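Local coordinates for protein 3-hexulose-6-phosphate synthase (Mycobacterium gastri, PDB 3AJX) that is a synthase of the orotidine 5'-phosphate decarboxylase/HUMPS family, built as a TIM barrel and modelled as a dimer with bound magnesium, at residues I7-E13 with T33-E39; T62-E67 with T91-K97. The protein carries 1 engineered substitution. All blocks are in the same frame, centred on the assembly; numbering follows the deposited sequence.

Interaction 1. Residues I7-E13 with T33-E39. Engineered in segment 33-39: Lys37 (natural residue Glu).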
ATOM      1  N   ILE A   7       9.540  -1.190 -12.572  1.00  9.81           N
ATOM      2  CA  ILE A   7      10.686  -0.488 -12.006  1.00 10.74           C
ATOM      3  C   ILE A   7      10.537  -0.428 -10.488  1.00 10.36           C
ATOM      4  O   ILE A   7      10.025   0.544  -9.930  1.00 12.40           O
ATOM      5  CB  ILE A   7      10.806   0.944 -12.577  1.00  9.46           C
ATOM      6  CG1 ILE A   7      10.910   0.886 -14.104  1.00 11.78           C
ATOM      7  CG2 ILE A   7      12.043   1.630 -12.003  1.00 12.66           C
ATOM      8  CD1 ILE A   7      11.088   2.235 -14.775  1.00 10.92           C
ATOM      9  N   ASP A   8      10.978  -1.491  -9.826  1.00 12.42           N
ATOM     10  CA  ASP A   8      10.892  -1.587  -8.380  1.00 13.51           C
ATOM     11  C   ASP A   8      12.188  -1.115  -7.736  1.00 15.62           C
ATOM     12  O   ASP A   8      12.797  -1.826  -6.936  1.00 17.40           O
ATOM     13  CB  ASP A   8      10.579  -3.033  -7.984  1.00 16.30           C
ATOM     14  CG  ASP A   8       9.159  -3.435  -8.336  1.00 18.68           C
ATOM     15  OD1 ASP A   8       8.913  -4.632  -8.598  1.00 18.53           O
ATOM     16  OD2 ASP A   8       8.278  -2.549  -8.340  1.00 21.28           O
ATOM     17  N   LEU A   9      12.606   0.092  -8.108  1.00 14.56           N
ATOM     18  CA  LEU A   9      13.828   0.687  -7.585  1.00 14.68           C
ATOM     19  C   LEU A   9      13.484   1.727  -6.519  1.00 14.76           C
ATOM     20  O   LEU A   9      12.315   1.890  -6.168  1.00 14.73           O
ATOM     21  CB  LEU A   9      14.629   1.320  -8.723  1.00 16.22           C
ATOM     22  CG  LEU A   9      15.038   0.320  -9.814  1.00 17.31           C
ATOM     23  CD1 LEU A   9      15.821   1.033 -10.902  1.00 17.44           C
ATOM     24  CD2 LEU A   9      15.870  -0.798  -9.198  1.00 17.83           C
ATOM     25  N   LEU A  10      14.486   2.439  -6.009  1.00 13.24           N
ATOM     26  CA  LEU A  10      14.226   3.404  -4.941  1.00 12.33           C
ATOM     27  C   LEU A  10      14.488   4.885  -5.201  1.00 12.11           C
ATOM     28  O   LEU A  10      14.337   5.701  -4.290  1.00 14.65           O
ATOM     29  CB  LEU A  10      14.983   2.980  -3.681  1.00 12.66           C
ATOM     30  CG  LEU A  10      14.661   1.585  -3.138  1.00 13.75           C
ATOM     31  CD1 LEU A  10      15.516   1.312  -1.910  1.00 15.26           C
ATOM     32  CD2 LEU A  10      13.179   1.486  -2.792  1.00 16.19           C
ATOM     33  N   SER A  11      14.881   5.250  -6.416  1.00 12.01           N
ATOM     34  CA  SER A  11      15.126   6.661  -6.701  1.00 11.58           C
ATOM     35  C   SER A  11      14.643   7.049  -8.086  1.00 12.22           C
ATOM     36  O   SER A  11      14.634   6.229  -9.007  1.00 13.56           O
ATOM     37  CB  SER A  11      16.620   6.993  -6.574  1.00 14.46           C
ATOM     38  OG  SER A  11      17.364   6.475  -7.662  1.00 14.91           O
ATOM     39  N   THR A  12      14.237   8.307  -8.223  1.00 12.78           N
ATOM     40  CA  THR A  12      13.758   8.834  -9.494  1.00 14.52           C
ATOM     41  C   THR A  12      14.885   8.786 -10.522  1.00 15.29           C
ATOM     42  O   THR A  12      14.665   8.480 -11.693  1.00 14.18           O
ATOM     43  CB  THR A  12      13.279  10.291  -9.337  1.00 15.32           C
ATOM     44  OG1 THR A  12      12.177  10.332  -8.422  1.00 15.64           O
ATOM     45  CG2 THR A  12      12.846  10.860 -10.681  1.00 15.91           C
ATOM     46  N   GLU A  13      16.095   9.092 -10.074  1.00 16.89           N
ATOM     47  CA  GLU A  13      17.256   9.071 -10.954  1.00 16.99           C
ATOM     48  C   GLU A  13      17.425   7.676 -11.558  1.00 15.38           C
ATOM     49  O   GLU A  13      17.581   7.527 -12.768  1.00 15.25           O
ATOM     50  CB  GLU A  13      18.515   9.452 -10.171  1.00 19.94           C
ATOM     51  CG  GLU A  13      18.538  10.885  -9.643  1.00 25.38           C
ATOM     52  CD  GLU A  13      17.381  11.209  -8.709  1.00 27.54           C
ATOM     53  OE1 GLU A  13      17.143  10.441  -7.752  1.00 24.82           O
ATOM     54  OE2 GLU A  13      16.713  12.242  -8.932  1.00 31.10           O
ATOM     55  N   THR A  33       5.759   0.054  -6.243  1.00 10.38           N
ATOM     56  CA  THR A  33       5.248   0.545  -4.975  1.00 10.35           C
ATOM     57  C   THR A  33       6.354   1.134  -4.094  1.00 11.44           C
ATOM     58  O   THR A  33       6.193   2.215  -3.534  1.00 11.74           O
ATOM     59  CB  THR A  33       4.509  -0.575  -4.225  1.00 11.33           C
ATOM     60  OG1 THR A  33       3.542  -1.168  -5.104  1.00 10.53           O
ATOM     61  CG2 THR A  33       3.793  -0.016  -3.009  1.00 11.30           C
ATOM     62  N   PRO A  34       7.497   0.435  -3.958  1.00 12.20           N
ATOM     63  CA  PRO A  34       8.560   0.999  -3.118  1.00 13.18           C
ATOM     64  C   PRO A  34       9.109   2.310  -3.686  1.00 10.65           C
ATOM     65  O   PRO A  34       9.514   3.199  -2.939  1.00 12.25           O
ATOM     66  CB  PRO A  34       9.606  -0.118  -3.084  1.00 14.72           C
ATOM     67  CG  PRO A  34       9.405  -0.810  -4.398  1.00 16.83           C
ATOM     68  CD  PRO A  34       7.902  -0.868  -4.518  1.00 13.98           C
ATOM     69  N   LEU A  35       9.115   2.426  -5.010  1.00 11.29           N
ATOM     70  CA  LEU A  35       9.604   3.633  -5.675  1.00 10.32           C
ATOM     71  C   LEU A  35       8.701   4.827  -5.376  1.00 11.51           C
ATOM     72  O   LEU A  35       9.175   5.936  -5.104  1.00 10.94           O
ATOM     73  CB  LEU A  35       9.672   3.409  -7.187  1.00  9.99           C
ATOM     74  CG  LEU A  35      10.138   4.588  -8.048  1.00  8.17           C
ATOM     75  CD1 LEU A  35      11.523   5.039  -7.597  1.00  9.44           C
ATOM     76  CD2 LEU A  35      10.173   4.178  -9.517  1.00  9.20           C
ATOM     77  N   ILE A  36       7.396   4.601  -5.434  1.00 10.32           N
ATOM     78  CA  ILE A  36       6.437   5.659  -5.151  1.00  9.47           C
ATOM     79  C   ILE A  36       6.516   6.061  -3.679  1.00  9.30           C
ATOM     80  O   ILE A  36       6.480   7.241  -3.352  1.00  9.11           O
ATOM     81  CB  ILE A  36       5.005   5.209  -5.503  1.00  9.49           C
ATOM     82  CG1 ILE A  36       4.888   5.046  -7.026  1.00  9.39           C
ATOM     83  CG2 ILE A  36       3.985   6.223  -4.977  1.00  9.91           C
ATOM     84  CD1 ILE A  36       3.573   4.469  -7.489  1.00 10.59           C
ATOM     85  N   LYS A  37       6.637   5.088  -2.785  1.00  9.69           N
ATOM     86  CA  LYS A  37       6.718   5.417  -1.365  1.00  9.83           C
ATOM     87  C   LYS A  37       8.031   6.125  -1.047  1.00 11.24           C
ATOM     88  O   LYS A  37       8.116   6.911  -0.104  1.00 12.27           O
ATOM     89  CB  LYS A  37       6.575   4.151  -0.515  1.00  9.68           C
ATOM     90  CG  LYS A  37       5.186   3.535  -0.601  1.00  8.90           C
ATOM     91  CD  LYS A  37       5.049   2.273   0.233  1.00 10.04           C
ATOM     92  CE  LYS A  37       3.661   1.677   0.046  1.00 11.09           C
ATOM     93  NZ  LYS A  37       3.477   0.389   0.766  1.00 12.21           N
ATOM     94  N   ALA A  38       9.050   5.861  -1.856  1.00 11.16           N
ATOM     95  CA  ALA A  38      10.353   6.471  -1.643  1.00 12.23           C
ATOM     96  C   ALA A  38      10.410   7.923  -2.102  1.00 11.66           C
ATOM     97  O   ALA A  38      10.866   8.800  -1.362  1.00 12.07           O
ATOM     98  CB  ALA A  38      11.425   5.660  -2.371  1.00 12.04           C
ATOM     99  N   GLU A  39       9.923   8.168  -3.316  1.00 12.24           N
ATOM    100  CA  GLU A  39       9.965   9.495  -3.931  1.00 11.69           C
ATOM    101  C   GLU A  39       8.671  10.300  -3.958  1.00 12.09           C
ATOM    102  O   GLU A  39       8.704  11.519  -4.134  1.00 12.12           O
ATOM    103  CB  GLU A  39      10.475   9.355  -5.369  1.00 11.80           C
ATOM    104  CG  GLU A  39      11.859   8.746  -5.476  1.00 13.57           C
ATOM    105  CD  GLU A  39      12.964   9.771  -5.290  1.00 15.55           C
ATOM    106  OE1 GLU A  39      12.746  10.763  -4.561  1.00 18.32           O
ATOM    107  OE2 GLU A  39      14.052   9.575  -5.865  1.00 15.82           O
TER
HETATM  108  O   HOH W   1       5.901  -2.728  -7.442  1.00 16.22           O
HETATM  109  O   HOH W   2      15.870  11.240  -5.225  1.00 39.08           O

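Interaction 2. Residues T62-E67 with T91-K97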
ATOM      1  N   THR A  62      -3.373   0.616  -3.725  1.00  6.78           N
ATOM      2  CA  THR A  62      -4.321   1.265  -2.830  1.00  5.94           C
ATOM      3  C   THR A  62      -5.158   0.281  -2.018  1.00  6.09           C
ATOM      4  O   THR A  62      -5.687  -0.695  -2.550  1.00  6.37           O
ATOM      5  CB  THR A  62      -5.249   2.176  -3.629  1.00  7.21           C
ATOM      6  OG1 THR A  62      -4.455   3.154  -4.312  1.00  7.61           O
ATOM      7  CG2 THR A  62      -6.247   2.875  -2.711  1.00  8.47           C
ATOM      8  N   MET A  63      -5.280   0.552  -0.722  1.00  6.00           N
ATOM      9  CA  MET A  63      -6.052  -0.310   0.163  1.00  6.95           C
ATOM     10  C   MET A  63      -7.266   0.420   0.732  1.00  8.87           C
ATOM     11  O   MET A  63      -8.220  -0.207   1.185  1.00  9.90           O
ATOM     12  CB  MET A  63      -5.165  -0.807   1.303  1.00  8.06           C
ATOM     13  CG  MET A  63      -5.827  -1.803   2.240  1.00  9.07           C
ATOM     14  SD  MET A  63      -6.323  -3.333   1.421  1.00 10.98           S
ATOM     15  CE  MET A  63      -7.554  -3.936   2.581  1.00 15.28           C
ATOM     16  N   ASP A  64      -7.219   1.748   0.711  1.00  6.66           N
ATOM     17  CA  ASP A  64      -8.317   2.557   1.231  1.00  8.67           C
ATOM     18  C   ASP A  64      -8.293   3.926   0.558  1.00  9.15           C
ATOM     19  O   ASP A  64      -7.261   4.334   0.029  1.00 10.36           O
ATOM     20  CB  ASP A  64      -8.184   2.690   2.749  1.00  8.78           C
ATOM     21  CG  ASP A  64      -9.338   3.451   3.375  1.00  9.73           C
ATOM     22  OD1 ASP A  64     -10.498   3.233   2.957  1.00 10.38           O
ATOM     23  OD2 ASP A  64      -9.081   4.259   4.290  1.00 12.33           O
ATOM     24  N   ALA A  65      -9.425   4.628   0.585  1.00  9.87           N
ATOM     25  CA  ALA A  65      -9.541   5.936  -0.064  1.00 10.16           C
ATOM     26  C   ALA A  65      -9.208   5.715  -1.540  1.00  9.75           C
ATOM     27  O   ALA A  65      -8.300   6.336  -2.097  1.00 11.17           O
ATOM     28  CB  ALA A  65      -8.572   6.938   0.561  1.00 11.73           C
ATOM     29  N   GLY A  66      -9.953   4.805  -2.157  1.00 10.05           N
ATOM     30  CA  GLY A  66      -9.721   4.464  -3.547  1.00  8.16           C
ATOM     31  C   GLY A  66      -9.794   5.612  -4.530  1.00  7.47           C
ATOM     32  O   GLY A  66      -8.917   5.763  -5.384  1.00  8.98           O
ATOM     33  N   GLU A  67     -10.840   6.422  -4.427  1.00  7.89           N
ATOM     34  CA  GLU A  67     -10.992   7.540  -5.348  1.00  7.39           C
ATOM     35  C   GLU A  67      -9.860   8.548  -5.185  1.00  8.70           C
ATOM     36  O   GLU A  67      -9.304   9.025  -6.173  1.00  8.20           O
ATOM     37  CB  GLU A  67     -12.336   8.224  -5.122  1.00  9.19           C
ATOM     38  CG  GLU A  67     -12.684   9.254  -6.178  1.00 10.61           C
ATOM     39  CD  GLU A  67     -14.007   9.920  -5.896  1.00 11.82           C
ATOM     40  OE1 GLU A  67     -14.140  10.516  -4.805  1.00 14.41           O
ATOM     41  OE2 GLU A  67     -14.911   9.840  -6.749  1.00 12.19           O
ATOM     42  N   THR A  91     -13.895   0.740  -2.287  1.00  8.94           N
ATOM     43  CA  THR A  91     -12.601   1.360  -2.544  1.00  8.51           C
ATOM     44  C   THR A  91     -12.252   1.194  -4.021  1.00  8.23           C
ATOM     45  O   THR A  91     -11.789   2.130  -4.679  1.00  7.06           O
ATOM     46  CB  THR A  91     -11.514   0.711  -1.667  1.00  6.96           C
ATOM     47  OG1 THR A  91     -11.798   0.989  -0.290  1.00  9.29           O
ATOM     48  CG2 THR A  91     -10.129   1.252  -2.021  1.00  8.32           C
ATOM     49  N   ILE A  92     -12.478  -0.005  -4.544  1.00  8.43           N
ATOM     50  CA  ILE A  92     -12.205  -0.264  -5.944  1.00  7.77           C
ATOM     51  C   ILE A  92     -13.168   0.570  -6.783  1.00  7.75           C
ATOM     52  O   ILE A  92     -12.779   1.148  -7.796  1.00  8.65           O
ATOM     53  CB  ILE A  92     -12.370  -1.762  -6.270  1.00  8.47           C
ATOM     54  CG1 ILE A  92     -11.286  -2.553  -5.528  1.00  9.23           C
ATOM     55  CG2 ILE A  92     -12.278  -1.984  -7.774  1.00  8.36           C
ATOM     56  CD1 ILE A  92     -11.407  -4.062  -5.637  1.00  9.45           C
ATOM     57  N   ALA A  93     -14.422   0.643  -6.346  1.00  7.49           N
ATOM     58  CA  ALA A  93     -15.426   1.422  -7.063  1.00  7.84           C
ATOM     59  C   ALA A  93     -15.014   2.891  -7.139  1.00  7.60           C
ATOM     60  O   ALA A  93     -15.209   3.543  -8.161  1.00  8.68           O
ATOM     61  CB  ALA A  93     -16.780   1.294  -6.372  1.00  8.68           C
ATOM     62  N   GLY A  94     -14.446   3.404  -6.050  1.00  9.25           N
ATOM     63  CA  GLY A  94     -14.013   4.788  -6.010  1.00  7.18           C
ATOM     64  C   GLY A  94     -12.880   5.044  -6.985  1.00  8.28           C
ATOM     65  O   GLY A  94     -12.852   6.072  -7.661  1.00  7.19           O
ATOM     66  N   ALA A  95     -11.934   4.114  -7.048  1.00  6.10           N
ATOM     67  CA  ALA A  95     -10.811   4.249  -7.965  1.00  7.44           C
ATOM     68  C   ALA A  95     -11.333   4.211  -9.401  1.00  8.87           C
ATOM     69  O   ALA A  95     -10.887   4.979 -10.255  1.00  9.70           O
ATOM     70  CB  ALA A  95      -9.812   3.123  -7.739  1.00  7.79           C
ATOM     71  N   VAL A  96     -12.277   3.312  -9.665  1.00  8.10           N
ATOM     72  CA  VAL A  96     -12.851   3.195 -10.999  1.00  8.45           C
ATOM     73  C   VAL A  96     -13.565   4.491 -11.391  1.00  8.19           C
ATOM     74  O   VAL A  96     -13.505   4.917 -12.545  1.00 10.40           O
ATOM     75  CB  VAL A  96     -13.834   1.999 -11.077  1.00  8.52           C
ATOM     76  CG1 VAL A  96     -14.666   2.072 -12.357  1.00 10.30           C
ATOM     77  CG2 VAL A  96     -13.047   0.687 -11.047  1.00  9.18           C
ATOM     78  N   LYS A  97     -14.221   5.127 -10.425  1.00  8.66           N
ATOM     79  CA  LYS A  97     -14.930   6.375 -10.696  1.00  9.30           C
ATOM     80  C   LYS A  97     -13.920   7.441 -11.126  1.00  9.66           C
ATOM     81  O   LYS A  97     -14.167   8.208 -12.063  1.00  8.88           O
ATOM     82  CB  LYS A  97     -15.692   6.820  -9.445  1.00  9.73           C
ATOM     83  CG  LYS A  97     -16.725   7.902  -9.690  1.00 16.38           C
ATOM     84  CD  LYS A  97     -17.564   8.114  -8.440  1.00 19.28           C
ATOM     85  CE  LYS A  97     -18.726   9.049  -8.705  1.00 25.03           C
ATOM     86  NZ  LYS A  97     -19.542   9.278  -7.476  1.00 27.07           N
TER
HETATM   87  O   HOH W   3     -10.769  -0.807   1.485  1.00  7.86           O
HETATM   88  O   HOH W   4     -17.281  10.616  -5.921  1.00 23.94           O

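Interaction 1. Residues I7-E13 with T33-E39
Leu35 packs its side chain against the loop Leu9-Ser11, where the first strand of this TIM barrel hands over to helix 12-22 and the short helix 33-39 follows the second strand. This is the tight part. With CG anti to the backbone N (chi1 179°), the branch of Leu35 lies against the loop: CD2 lies 4.0 Å from Ile7 CG2, while CD1 sits 3.6 Å from Ser11 N, a buried amide with no polar partner in the model. Leu9 O rests 3.2 Å from Leu35 CB, and Ala38 CB fits against Leu10 O. Val43 of helix 42-50 and Ala15 of helix 12-22 also touch Leu35.

The margins are looser. Leu10 crosses Pro34 at about a right angle, its CD2 3.9 Å from Pro34 CB, and both residues also meet the second subunit. Near the magnesium ion, a water accepts from Thr33 N and lies 2.5 Å from Asp8 OD2. On the exposed side a second water donates to both Glu13 OE1 and Glu39 OE2, which probably eases the closeness of two carboxylates whose planes are 66° apart. Ser11, the N-cap of helix 12-22, spends its OG on Ala14 N. The bend of Glu39 at chi2 (-84°) carries its carboxylate to that helix start, where Thr12 N, somewhat out of the carboxylate plane, donates to the anti side of Glu39 OE2 at 2.7 Å.

Interaction 2. Residues T62-E67 with T91-K97
Thr62 ends the third strand of the barrel and meets Thr91 through methyls alone, CG2 to CG2 at 4.3 Å; its OG1 is hydrogen-bonded to Glu69. At Met63 the carbonyl takes over: a water donates to Met63 O and to Thr91 OG1, bridging loop and helix. The same Thr91 OG1 bonds Asp138 of the second subunit. Asp64 lays its backbone on the threonine, CA 3.9 Å from Thr91 CG2, while its carboxylate oxygens bond the backbone amides of Leu137 and Asp138 of the second subunit. Ala65 is the N-cap residue of helix 66-75.

Gly66 brings the backbones together. With no side chain in the way, its CA sends a nearly straight CA-H...O contact (174°) to Thr91 O at 3.3 Å. Thr91 CG2, anti to the backbone N, packs in van der Waals contact 3.6 Å from Gly66 N, whose hydrogen bond goes to Asp138 of the second subunit. Gly66 O in turn lies over Ala95, in a more bent CA-H...O contact. One residue on, Glu67 CA is 3.3 Å from the carbonyl O of Gly94, a second glycine that admits the neighbouring backbone. The extended chains of Glu67 and Lys97 then run outward; Glu67 OE2 approaches Lys97 CD at 3.6 Å, and a water joins OE2 to Lys97 NZ on the solvent side. The start of helix 66-75 is thus packed on helix 89-102, whose Ile92 and Ala95 rest on Val83 of strand 80-84 and also on Val108 and Val106, respectively, of strand 105-109.

From the N terminus, strand 2-7 leads into the loop and helix start of interaction 1. The chain then passes along helix 12-22 and strand 28-31 before helix 33-39 closes the first loop. Helix 42-50 and strand 55-62 intervene, and interaction 2 opens at the end of that strand; it closes only after helix 66-75 and strand 80-84, on helix 89-102. The two contacts therefore follow in series, neither nested nor crossed, with centres about 22 Å apart and nearest atoms about 7 Å apart. Interaction 1 ties the first two strand-to-helix connections together, interaction 2 joins the connection after the third strand to the helix after the fourth, and both border the second subunit.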